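Local coordinates for protein GCN5-related N-acetyltransferase (Arthrobacter sp., PDB 2R1I) that probably transfers the acetyl group of acetyl-CoA to an amine acceptor not yet identified, as a member of the GCN5-related N-acetyltransferase family, at residues A37-H41 with G53-A58. Residues are numbered along the deposited sequence; the frame is centred on the assembly and turned at random.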
loop_
_atom_site.group_PDB
_atom_site.type_symbol
_atom_site.label_atom_id
_atom_site.label_comp_id
_atom_site.label_asym_id
_atom_site.label_seq_id
_atom_site.Cartn_x
_atom_site.Cartn_y
_atom_site.Cartn_z
ATOM N N ALA A 37 14.760 4.085 15.594
ATOM C CA ALA A 37 15.771 3.305 14.856
ATOM C C ALA A 37 16.192 2.060 15.631
ATOM O O ALA A 37 16.204 0.948 15.092
ATOM C CB ALA A 37 16.989 4.160 14.526
ATOM N N GLN A 38 16.487 2.243 16.904
ATOM C CA GLN A 38 16.926 1.146 17.769
ATOM C C GLN A 38 15.823 0.134 18.029
ATOM O O GLN A 38 16.069 -1.090 17.977
ATOM C CB GLN A 38 17.424 1.692 19.099
ATOM C CG GLN A 38 18.126 0.678 19.971
ATOM C CD GLN A 38 19.451 0.183 19.366
ATOM O OE1 GLN A 38 20.381 0.968 19.116
ATOM N NE2 GLN A 38 19.533 -1.122 19.127
HETATM N N MSE A 39 14.604 0.605 18.259
HETATM C CA MSE A 39 13.475 -0.304 18.376
HETATM C C MSE A 39 13.221 -1.138 17.120
HETATM O O MSE A 39 12.988 -2.365 17.231
HETATM C CB MSE A 39 12.215 0.441 18.769
HETATM C CG MSE A 39 12.332 1.129 20.098
HETATM SE SE MSE A 39 10.734 2.156 20.420
HETATM C CE MSE A 39 9.557 0.477 20.427
ATOM N N LEU A 40 13.286 -0.512 15.950
ATOM C CA LEU A 40 13.072 -1.231 14.685
ATOM C C LEU A 40 14.159 -2.272 14.464
ATOM O O LEU A 40 13.894 -3.403 14.025
ATOM C CB LEU A 40 13.075 -0.278 13.513
ATOM C CG LEU A 40 11.865 0.645 13.333
ATOM C CD1 LEU A 40 12.072 1.619 12.215
ATOM C CD2 LEU A 40 10.557 -0.195 13.123
ATOM N N HIS A 41 15.369 -1.880 14.802
ATOM C CA HIS A 41 16.520 -2.777 14.718
ATOM C C HIS A 41 16.352 -3.984 15.634
ATOM O O HIS A 41 16.506 -5.153 15.201
ATOM C CB HIS A 41 17.823 -2.028 15.049
ATOM C CG HIS A 41 19.050 -2.852 14.806
ATOM N ND1 HIS A 41 19.729 -2.827 13.607
ATOM C CD2 HIS A 41 19.685 -3.762 15.583
ATOM C CE1 HIS A 41 20.745 -3.670 13.664
ATOM N NE2 HIS A 41 20.738 -4.252 14.848
ATOM N N GLY A 53 21.448 -1.005 9.626
ATOM C CA GLY A 53 21.977 -0.520 10.862
ATOM C C GLY A 53 21.229 0.686 11.394
ATOM O O GLY A 53 20.460 1.334 10.666
ATOM N N THR A 54 21.432 0.975 12.673
ATOM C CA THR A 54 20.721 2.074 13.308
ATOM C C THR A 54 21.183 3.444 12.756
ATOM O O THR A 54 20.396 4.365 12.770
ATOM C CB THR A 54 20.736 2.005 14.889
ATOM O OG1 THR A 54 22.078 2.123 15.380
ATOM C CG2 THR A 54 20.155 0.720 15.420
ATOM N N ASP A 55 22.409 3.597 12.246
ATOM C CA ASP A 55 22.804 4.884 11.624
ATOM C C ASP A 55 21.908 5.173 10.403
ATOM O O ASP A 55 21.389 6.290 10.280
ATOM C CB ASP A 55 24.278 4.908 11.189
ATOM C CG ASP A 55 25.228 5.127 12.344
ATOM O OD1 ASP A 55 24.761 5.350 13.480
ATOM O OD2 ASP A 55 26.471 5.095 12.126
ATOM N N GLU A 56 21.745 4.177 9.528
ATOM C CA GLU A 56 20.899 4.293 8.331
ATOM C C GLU A 56 19.429 4.557 8.684
ATOM O O GLU A 56 18.771 5.473 8.101
ATOM C CB GLU A 56 20.999 3.063 7.425
ATOM C CG GLU A 56 20.126 3.150 6.199
ATOM C CD GLU A 56 20.137 1.880 5.343
ATOM O OE1 GLU A 56 21.157 1.170 5.399
ATOM O OE2 GLU A 56 19.085 1.591 4.662
ATOM N N LEU A 57 18.915 3.771 9.626
ATOM C CA LEU A 57 17.502 3.896 10.035
ATOM C C LEU A 57 17.261 5.259 10.664
ATOM O O LEU A 57 16.259 5.914 10.353
ATOM C CB LEU A 57 17.090 2.765 11.021
ATOM C CG LEU A 57 16.942 1.367 10.437
ATOM C CD1 LEU A 57 16.779 0.389 11.553
ATOM C CD2 LEU A 57 15.761 1.272 9.472
ATOM N N ALA A 58 18.131 5.659 11.578
ATOM C CA ALA A 58 18.001 6.969 12.254
ATOM C C ALA A 58 18.004 8.130 11.252
ATOM O O ALA A 58 17.238 9.040 11.387
ATOM C CB ALA A 58 19.072 7.175 13.303
HETATM O O HOH W 1 22.766 1.391 17.839
#
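The methyl of Ala37 is the bump that fills a hollow formed by Thr54, Leu57 and Ala58, one turn of the facing helix. The fit is close, with Ala37 CB 3.5 Å from Ala58 N and packed against the CB atoms of Leu57 and Ala58 as well. With so short a side chain at the interface, the backbones can come close: the CA atoms of Ala37 and Ala58 are 5.0 Å apart. Leu57 answers in the reverse direction. Its CD1 rests 3.6 Å from Ala37 O and reaches the CB atoms of Leu40 and His41, filling the groove along the next turn. These two helices, 33-47 and 54-64, precede the strand hairpin 70-75/81-88, as the paired N-terminal helices do in the GNAT fold; the short segments run at 125° to each other, 8.9 Å apart at their axes. Leu40 continues inward to Leu82 of strand 81-88, while Trp92 and Val91 of the second subunit pack on Leu40 and Leu57 respectively. On the more open side, Thr54 CG2 is the bump, lodged between Gln38 and His41, 3.6 Å from His41 CB. With CG anti to the backbone N (chi1 -173°), His41 carries its ring past this methyl to lie beside Gly53 CA, and ND1 is hydrogen-bonded to Pro52 O, which helps to set the ring's rotation. Beside the methyl, a water bridges Gln38 OE1 and Thr54 OG1, donating to the amide oxygen, while Gln38 NE2 is bonded to Asp42 OD1 on its own helix.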